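Local atomic coordinates of C2 toxin component I (Clostridium botulinum, PDB entry 2J3X), a protein that is the enzymatic component of the binary C2 toxin, an ADP-ribosyltransferase whose known target is actin. Residues 28-33 with 39-44; 330-335 with 417-422. The protein carries 2 engineered substitutions. All blocks are in the same frame, centred on the assembly; numbering follows the deposited sequence.

Contact 1 (28-33 with 39-44); sequences RWFTKL and VAVNQL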
ATOM      1  N   ARG A  28      13.246 -13.526 -25.795  1.00 15.24           N
ATOM      2  CA  ARG A  28      13.211 -14.749 -24.984  1.00 15.54           C
ATOM      3  C   ARG A  28      11.880 -14.856 -24.212  1.00 16.75           C
ATOM      4  O   ARG A  28      11.270 -15.943 -24.163  1.00 16.30           O
ATOM      5  CB  ARG A  28      14.387 -14.834 -24.009  1.00 15.50           C
ATOM      6  CG  ARG A  28      15.749 -14.971 -24.742  1.00 16.07           C
ATOM      7  CD  ARG A  28      16.930 -14.901 -23.781  1.00 18.43           C
ATOM      8  NE  ARG A  28      18.204 -15.122 -24.468  1.00 19.96           N
ATOM      9  CZ  ARG A  28      19.414 -15.015 -23.890  1.00 20.81           C
ATOM     10  NH1 ARG A  28      19.552 -14.665 -22.594  1.00 20.30           N
ATOM     11  NH2 ARG A  28      20.507 -15.249 -24.601  1.00 23.59           N
ATOM     12  N   TRP A  29      11.463 -13.734 -23.601  1.00 14.49           N
ATOM     13  CA  TRP A  29      10.233 -13.727 -22.829  1.00 15.39           C
ATOM     14  C   TRP A  29       9.065 -14.088 -23.726  1.00 15.01           C
ATOM     15  O   TRP A  29       8.228 -14.937 -23.341  1.00 13.93           O
ATOM     16  CB  TRP A  29      10.032 -12.326 -22.255  1.00 14.45           C
ATOM     17  CG  TRP A  29       8.872 -12.167 -21.289  1.00 15.51           C
ATOM     18  CD1 TRP A  29       8.253 -13.130 -20.538  1.00 15.55           C
ATOM     19  CD2 TRP A  29       8.268 -10.911 -20.946  1.00 14.16           C
ATOM     20  NE1 TRP A  29       7.239 -12.524 -19.747  1.00 15.37           N
ATOM     21  CE2 TRP A  29       7.237 -11.175 -20.005  1.00 16.03           C
ATOM     22  CE3 TRP A  29       8.443  -9.601 -21.419  1.00 13.98           C
ATOM     23  CZ2 TRP A  29       6.451 -10.138 -19.448  1.00 14.51           C
ATOM     24  CZ3 TRP A  29       7.625  -8.560 -20.902  1.00 13.56           C
ATOM     25  CH2 TRP A  29       6.650  -8.858 -19.912  1.00 14.98           C
ATOM     26  N   PHE A  30       8.991 -13.444 -24.888  1.00 15.05           N
ATOM     27  CA  PHE A  30       7.823 -13.631 -25.773  1.00 17.16           C
ATOM     28  C   PHE A  30       7.721 -15.078 -26.283  1.00 17.71           C
ATOM     29  O   PHE A  30       6.614 -15.529 -26.606  1.00 19.03           O
ATOM     30  CB  PHE A  30       7.823 -12.632 -26.923  1.00 17.46           C
ATOM     31  CG  PHE A  30       7.228 -11.285 -26.559  1.00 20.48           C
ATOM     32  CD1 PHE A  30       7.454 -10.728 -25.303  1.00 23.32           C
ATOM     33  CD2 PHE A  30       6.423 -10.595 -27.460  1.00 25.42           C
ATOM     34  CE1 PHE A  30       6.923  -9.470 -24.945  1.00 22.72           C
ATOM     35  CE2 PHE A  30       5.860  -9.349 -27.097  1.00 27.41           C
ATOM     36  CZ  PHE A  30       6.132  -8.800 -25.832  1.00 24.32           C
ATOM     37  N   THR A  31       8.825 -15.822 -26.288  1.00 17.14           N
ATOM     38  CA  THR A  31       8.705 -17.255 -26.672  1.00 18.42           C
ATOM     39  C   THR A  31       7.840 -18.058 -25.705  1.00 18.95           C
ATOM     40  O   THR A  31       7.417 -19.169 -26.035  1.00 18.93           O
ATOM     41  CB  THR A  31      10.037 -17.957 -26.868  1.00 17.79           C
ATOM     42  OG1 THR A  31      10.708 -18.145 -25.613  1.00 21.13           O
ATOM     43  CG2 THR A  31      10.929 -17.114 -27.807  1.00 20.84           C
ATOM     44  N   LYS A  32       7.574 -17.500 -24.518  1.00 16.82           N
ATOM     45  CA  LYS A  32       6.846 -18.236 -23.508  1.00 15.84           C
ATOM     46  C   LYS A  32       5.393 -17.745 -23.425  1.00 15.24           C
ATOM     47  O   LYS A  32       4.624 -18.257 -22.593  1.00 15.79           O
ATOM     48  CB  LYS A  32       7.502 -18.059 -22.139  1.00 15.81           C
ATOM     49  CG  LYS A  32       8.966 -18.561 -22.052  1.00 19.43           C
ATOM     50  CD  LYS A  32       9.570 -18.121 -20.740  1.00 21.22           C
ATOM     51  CE  LYS A  32      11.052 -17.854 -20.783  1.00 23.37           C
ATOM     52  NZ  LYS A  32      11.517 -17.916 -19.375  1.00 20.30           N
ATOM     53  N   LEU A  33       5.039 -16.756 -24.246  1.00 14.77           N
ATOM     54  CA  LEU A  33       3.706 -16.133 -24.102  1.00 15.50           C
ATOM     55  C   LEU A  33       2.731 -16.531 -25.197  1.00 17.47           C
ATOM     56  O   LEU A  33       3.133 -16.816 -26.332  1.00 19.39           O
ATOM     57  CB  LEU A  33       3.832 -14.597 -24.082  1.00 14.59           C
ATOM     58  CG  LEU A  33       4.851 -14.070 -23.068  1.00 15.01           C
ATOM     59  CD1 LEU A  33       4.775 -12.555 -23.053  1.00 16.16           C
ATOM     60  CD2 LEU A  33       4.537 -14.648 -21.703  1.00 16.97           C
ATOM     61  N   VAL A  39      -0.159  -9.286 -26.608  1.00 21.12           N
ATOM     62  CA  VAL A  39      -0.902  -8.070 -26.932  1.00 20.86           C
ATOM     63  C   VAL A  39      -0.932  -7.196 -25.683  1.00 19.66           C
ATOM     64  O   VAL A  39      -0.630  -5.999 -25.746  1.00 19.39           O
ATOM     65  CB  VAL A  39      -2.319  -8.379 -27.424  1.00 22.50           C
ATOM     66  CG1 VAL A  39      -3.162  -7.089 -27.540  1.00 23.07           C
ATOM     67  CG2 VAL A  39      -2.263  -9.130 -28.750  1.00 25.52           C
ATOM     68  N   ALA A  40      -1.194  -7.816 -24.531  1.00 17.49           N
ATOM     69  CA  ALA A  40      -1.287  -7.045 -23.271  1.00 18.22           C
ATOM     70  C   ALA A  40       0.036  -6.401 -22.907  1.00 18.65           C
ATOM     71  O   ALA A  40       0.084  -5.229 -22.532  1.00 20.40           O
ATOM     72  CB  ALA A  40      -1.770  -7.965 -22.140  1.00 16.86           C
ATOM     73  N   VAL A  41       1.130  -7.159 -23.018  1.00 18.55           N
ATOM     74  CA  VAL A  41       2.452  -6.650 -22.687  1.00 19.74           C
ATOM     75  C   VAL A  41       2.937  -5.588 -23.709  1.00 21.76           C
ATOM     76  O   VAL A  41       3.518  -4.556 -23.332  1.00 21.22           O
ATOM     77  CB  VAL A  41       3.472  -7.808 -22.570  1.00 19.32           C
ATOM     78  CG1 VAL A  41       4.940  -7.284 -22.689  1.00 20.81           C
ATOM     79  CG2 VAL A  41       3.226  -8.575 -21.301  1.00 18.44           C
ATOM     80  N   ASN A  42       2.695  -5.843 -24.990  1.00 23.44           N
ATOM     81  CA  ASN A  42       3.104  -4.919 -26.059  1.00 26.03           C
ATOM     82  C   ASN A  42       2.498  -3.546 -25.926  1.00 26.42           C
ATOM     83  O   ASN A  42       3.109  -2.558 -26.324  1.00 27.85           O
ATOM     84  CB  ASN A  42       2.619  -5.441 -27.396  1.00 26.36           C
ATOM     85  CG  ASN A  42       3.636  -6.287 -28.086  1.00 30.14           C
ATOM     86  OD1 ASN A  42       3.278  -7.103 -28.949  1.00 37.26           O
ATOM     87  ND2 ASN A  42       4.905  -6.070 -27.772  1.00 31.33           N
ATOM     88  N   GLN A  43       1.274  -3.485 -25.417  1.00 26.01           N
ATOM     89  CA  GLN A  43       0.611  -2.217 -25.264  1.00 26.07           C
ATOM     90  C   GLN A  43       1.348  -1.342 -24.237  1.00 24.54           C
ATOM     91  O   GLN A  43       1.205  -0.128 -24.270  1.00 23.68           O
ATOM     92  CB  GLN A  43      -0.856  -2.412 -24.906  1.00 26.66           C
ATOM     93  CG  GLN A  43      -1.714  -2.932 -26.075  1.00 29.40           C
ATOM     94  CD  GLN A  43      -3.168  -3.000 -25.709  1.00 33.49           C
ATOM     95  OE1 GLN A  43      -3.897  -2.009 -25.816  1.00 38.44           O
ATOM     96  NE2 GLN A  43      -3.601  -4.148 -25.242  1.00 35.46           N
ATOM     97  N   LEU A  44       2.137  -1.959 -23.348  1.00 23.01           N
ATOM     98  CA  LEU A  44       2.892  -1.206 -22.353  1.00 22.90           C
ATOM     99  C   LEU A  44       3.969  -0.345 -23.000  1.00 25.37           C
ATOM    100  O   LEU A  44       4.575   0.469 -22.309  1.00 25.24           O
ATOM    101  CB  LEU A  44       3.539  -2.117 -21.288  1.00 22.20           C
ATOM    102  CG  LEU A  44       2.581  -2.944 -20.409  1.00 19.52           C
ATOM    103  CD1 LEU A  44       3.382  -3.932 -19.515  1.00 17.22           C
ATOM    104  CD2 LEU A  44       1.725  -2.025 -19.506  1.00 19.01           C
TER
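Two consecutive helices near the N-terminus, 15-30 and 35-42, meet where Trp29 and Phe30 close on Val41. The backbones come nearest at Phe30 and Val41, CA to CA 9.3 Å. Side chains fill that gap. Val41 supplies both methyls to the indole. Val41 CG1 lies 3.5 Å from Trp29 CZ3. Val41 CG2 lies 3.7 Å from Trp29 CH2. The two side chains approach from opposite directions and meet at the six-membered part of the indole.

Val41 CG1 is shared, since it also lies 3.7 Å from Phe30 CZ. The two rings leave the backbone with different first torsions and both end on this methyl. Trp29 has CG anti to the backbone N (chi1 -173°). In Phe30, CG lies beside the N (chi1 -84°). The rings also touch each other, with CE3 of Trp29 in the plane of Phe30 at its edge.

These helices belong to the first of two ADP-ribosyltransferase exoenzyme regions in the chain. The reversal between them starts with a type I beta turn from Phe30 to Leu33, closed by Leu33 N to Phe30 O at 3.1 Å. The turn brings Leu33 CD1 over one face of the indole, toward its rim. Lys91 NZ bonds to the carbonyl of Lys32 in the same turn.

Asn42, itself partly exposed, lies beside Phe30. Asn42 ND2 sits 3.5 Å from Phe30 CE2, at the ring edge and near its plane. The amide and ring planes are 50° apart. From this edge position the amide does not point an N-H at the ring face. Trp29 NE1 is turned to another helix, 77-90, where it donates to Ala88 O and satisfies the polar atom of this buried ring.

Contact 2 (330-335 with 417-422); sequences NEFIDK and TQVVID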
ATOM      1  N   ASN A 330      -4.679  17.189  -3.196  1.00 12.62           N
ATOM      2  CA  ASN A 330      -3.426  17.785  -2.708  1.00 13.91           C
ATOM      3  C   ASN A 330      -3.558  18.415  -1.355  1.00 13.65           C
ATOM      4  O   ASN A 330      -2.646  18.281  -0.505  1.00 12.93           O
ATOM      5  CB  ASN A 330      -2.821  18.784  -3.711  1.00 15.08           C
ATOM      6  CG  ASN A 330      -2.353  18.104  -5.016  1.00 20.25           C
ATOM      7  OD1 ASN A 330      -1.983  16.927  -5.034  1.00 23.21           O
ATOM      8  ND2 ASN A 330      -2.385  18.861  -6.121  1.00 24.97           N
ATOM      9  N   GLU A 331      -4.687  19.102  -1.133  1.00 12.15           N
ATOM     10  CA  GLU A 331      -4.912  19.708   0.154  1.00 13.55           C
ATOM     11  C   GLU A 331      -4.923  18.641   1.244  1.00 12.92           C
ATOM     12  O   GLU A 331      -4.295  18.794   2.292  1.00 13.58           O
ATOM     13  CB  GLU A 331      -6.259  20.450   0.151  1.00 13.56           C
ATOM     14  CG  GLU A 331      -6.167  21.761  -0.653  1.00 16.94           C
ATOM     15  CD  GLU A 331      -7.536  22.253  -1.113  1.00 18.00           C
ATOM     16  OE1 GLU A 331      -8.563  21.675  -0.677  1.00 19.37           O
ATOM     17  OE2 GLU A 331      -7.558  23.222  -1.919  1.00 21.74           O
ATOM     18  N   PHE A 332      -5.690  17.587   1.003  1.00 10.43           N
ATOM     19  CA  PHE A 332      -5.857  16.542   2.011  1.00 10.00           C
ATOM     20  C   PHE A 332      -4.529  15.813   2.295  1.00 11.56           C
ATOM     21  O   PHE A 332      -4.209  15.561   3.450  1.00 11.05           O
ATOM     22  CB  PHE A 332      -6.937  15.517   1.563  1.00 12.15           C
ATOM     23  CG  PHE A 332      -7.176  14.438   2.574  1.00 10.48           C
ATOM     24  CD1 PHE A 332      -8.081  14.662   3.633  1.00 10.01           C
ATOM     25  CD2 PHE A 332      -6.523  13.186   2.468  1.00 10.92           C
ATOM     26  CE1 PHE A 332      -8.314  13.688   4.595  1.00 11.47           C
ATOM     27  CE2 PHE A 332      -6.761  12.173   3.443  1.00 11.69           C
ATOM     28  CZ  PHE A 332      -7.616  12.430   4.530  1.00 11.30           C
ATOM     29  N   ILE A 333      -3.803  15.477   1.230  1.00 10.44           N
ATOM     30  CA  ILE A 333      -2.525  14.758   1.375  1.00 11.63           C
ATOM     31  C   ILE A 333      -1.543  15.640   2.132  1.00 11.80           C
ATOM     32  O   ILE A 333      -0.873  15.167   3.084  1.00 12.45           O
ATOM     33  CB  ILE A 333      -1.987  14.347   0.006  1.00 10.51           C
ATOM     34  CG1 ILE A 333      -2.910  13.272  -0.589  1.00 14.12           C
ATOM     35  CG2 ILE A 333      -0.489  13.854   0.100  1.00 13.82           C
ATOM     36  CD1 ILE A 333      -2.819  13.096  -2.134  1.00 14.93           C
ATOM     37  N   ASP A 334      -1.496  16.927   1.775  1.00 12.52           N
ATOM     38  CA  ASP A 334      -0.511  17.829   2.416  1.00 13.65           C
ATOM     39  C   ASP A 334      -0.810  18.033   3.899  1.00 13.99           C
ATOM     40  O   ASP A 334       0.101  18.072   4.763  1.00 15.05           O
ATOM     41  CB  ASP A 334      -0.445  19.162   1.682  1.00 15.15           C
ATOM     42  CG  ASP A 334       0.290  19.048   0.350  1.00 19.40           C
ATOM     43  OD1 ASP A 334       0.716  17.932  -0.041  1.00 24.52           O
ATOM     44  OD2 ASP A 334       0.415  20.082  -0.304  1.00 28.48           O
ATOM     45  N   LYS A 335      -2.096  18.160   4.212  1.00 12.21           N
ATOM     46  CA  LYS A 335      -2.487  18.345   5.602  1.00 12.34           C
ATOM     47  C   LYS A 335      -2.271  17.101   6.455  1.00 11.78           C
ATOM     48  O   LYS A 335      -1.779  17.174   7.601  1.00 12.32           O
ATOM     49  CB  LYS A 335      -3.957  18.777   5.694  1.00 11.64           C
ATOM     50  CG  LYS A 335      -4.426  18.874   7.132  1.00 10.88           C
ATOM     51  CD  LYS A 335      -5.808  19.421   7.207  1.00 12.66           C
ATOM     52  CE  LYS A 335      -6.246  19.353   8.656  1.00 14.20           C
ATOM     53  NZ  LYS A 335      -7.669  19.871   8.840  1.00 24.37           N
ATOM     54  N   THR A 417     -13.258   8.495  -6.513  1.00 13.18           N
ATOM     55  CA  THR A 417     -11.905   8.833  -6.045  1.00 12.92           C
ATOM     56  C   THR A 417     -11.878   8.578  -4.542  1.00 12.29           C
ATOM     57  O   THR A 417     -12.705   9.065  -3.730  1.00 10.74           O
ATOM     58  CB  THR A 417     -11.514  10.284  -6.367  1.00 13.65           C
ATOM     59  OG1 THR A 417     -11.572  10.479  -7.785  1.00 13.38           O
ATOM     60  CG2 THR A 417     -10.112  10.572  -5.914  1.00 13.67           C
ATOM     61  N   GLN A 418     -10.871   7.805  -4.170  1.00 10.30           N
ATOM     62  CA  GLN A 418     -10.670   7.452  -2.768  1.00 10.15           C
ATOM     63  C   GLN A 418      -9.197   7.572  -2.429  1.00 10.00           C
ATOM     64  O   GLN A 418      -8.378   7.811  -3.305  1.00 10.08           O
ATOM     65  CB  GLN A 418     -11.126   6.015  -2.481  1.00 11.04           C
ATOM     66  CG  GLN A 418     -12.559   5.734  -3.043  1.00 11.15           C
ATOM     67  CD  GLN A 418     -13.204   4.495  -2.458  1.00 12.15           C
ATOM     68  OE1 GLN A 418     -12.531   3.515  -2.131  1.00  9.42           O
ATOM     69  NE2 GLN A 418     -14.537   4.490  -2.392  1.00 12.66           N
ATOM     70  N   VAL A 419      -8.874   7.444  -1.144  1.00  8.23           N
ATOM     71  CA  VAL A 419      -7.451   7.614  -0.752  1.00  9.19           C
ATOM     72  C   VAL A 419      -7.068   6.452   0.126  1.00  9.27           C
ATOM     73  O   VAL A 419      -7.798   6.113   1.108  1.00  9.81           O
ATOM     74  CB  VAL A 419      -7.205   8.974  -0.017  1.00  8.99           C
ATOM     75  CG1 VAL A 419      -7.259  10.205  -1.028  1.00 10.64           C
ATOM     76  CG2 VAL A 419      -8.150   9.132   1.251  1.00 10.39           C
ATOM     77  N   VAL A 420      -5.861   5.898  -0.147  1.00  8.89           N
ATOM     78  CA  VAL A 420      -5.312   4.848   0.714  1.00  7.80           C
ATOM     79  C   VAL A 420      -4.325   5.484   1.683  1.00  8.06           C
ATOM     80  O   VAL A 420      -3.317   6.060   1.249  1.00  9.86           O
ATOM     81  CB  VAL A 420      -4.599   3.798  -0.210  1.00  7.54           C
ATOM     82  CG1 VAL A 420      -3.909   2.695   0.635  1.00  8.65           C
ATOM     83  CG2 VAL A 420      -5.674   3.193  -1.187  1.00  8.22           C
ATOM     84  N   ILE A 421      -4.658   5.389   2.966  1.00  7.88           N
ATOM     85  CA  ILE A 421      -3.963   6.128   4.000  1.00  8.45           C
ATOM     86  C   ILE A 421      -3.056   5.123   4.741  1.00  8.39           C
ATOM     87  O   ILE A 421      -3.510   4.354   5.610  1.00  8.85           O
ATOM     88  CB  ILE A 421      -4.989   6.783   4.968  1.00  7.72           C
ATOM     89  CG1 ILE A 421      -5.906   7.758   4.166  1.00  8.84           C
ATOM     90  CG2 ILE A 421      -4.220   7.553   6.091  1.00  8.57           C
ATOM     91  CD1 ILE A 421      -7.083   8.272   5.043  1.00  9.11           C
ATOM     92  N   ASP A 422      -1.759   5.145   4.429  1.00  8.67           N
ATOM     93  CA  ASP A 422      -0.812   4.258   5.102  1.00  8.49           C
ATOM     94  C   ASP A 422      -0.516   4.833   6.475  1.00  9.08           C
ATOM     95  O   ASP A 422      -0.105   5.993   6.607  1.00  9.13           O
ATOM     96  CB  ASP A 422       0.532   4.235   4.313  1.00  9.08           C
ATOM     97  CG  ASP A 422       0.470   3.346   3.081  1.00 10.12           C
ATOM     98  OD1 ASP A 422      -0.208   2.302   3.154  1.00 12.23           O
ATOM     99  OD2 ASP A 422       1.152   3.642   2.086  1.00 11.71           O
TER
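Phe332 meets Val419 and Ile421 of strand 414-426 with the CE2-CZ side of its ring. Phe332 CE2 is 4.0 Å from Val419 CG2, and the two side chains cross obliquely. This methyl occupies the place between the backbone N and the carbonyl carbon of Val419. Ile421 meets the next part of the ring. Ile421 CD1 is 4.2 Å from Phe332 CZ and lies at the ring edge, near the plane. The long arm of Ile421 is extended beyond CG1 (chi2 171°), which carries CD1 to the ring although the CB does not point straight at the helix.

Phe332 itself has CG anti to the backbone N (chi1 -179°), and this sends the ring off the helix toward the strand. The contact is purely apolar, and all three side chains are buried. Other rings also pack on Phe332. Trp336 of the same helix stacks with it, Phe306 meets it edge-to-face, and Phe363 from the neighbouring strand meets it with planes at about 50°.

Val419 and Ile421 are alternate residues of the strand, so both serve the helix side. Asp422 has polar partners instead. It makes salt bridges to Arg366 and Arg402, on the two flanking strands.

Strand 414-426 is the middle strand of a five-stranded mixed sheet, parallel to 363-369 and antiparallel to 397-411. Helix 326-336 packs on it through an aromatic cluster. A helix laid on a mixed sheet in this way forms part of the hydrophobic core of the second ADP-ribosyltransferase region.

In the fold
The two contacts lie in different ADP-ribosyltransferase regions, with centres 35 Å apart and nearest atoms about 20 Å apart. They share no helix or strand. Contact 1 joins two helices that follow each other in the chain and lies 27 Å from the chain centre. It is only partly buried, and an asparagine amide takes part. Contact 2 joins a helix to a strand, in segments 82 residues apart at their closest ends, 13 Å from the chain centre. All its touching residues are buried and apolar. Both use aromatic rings against branched aliphatic side chains. In contact 1 two rings share one valine, whereas in contact 2 one ring spans a valine and an isoleucine.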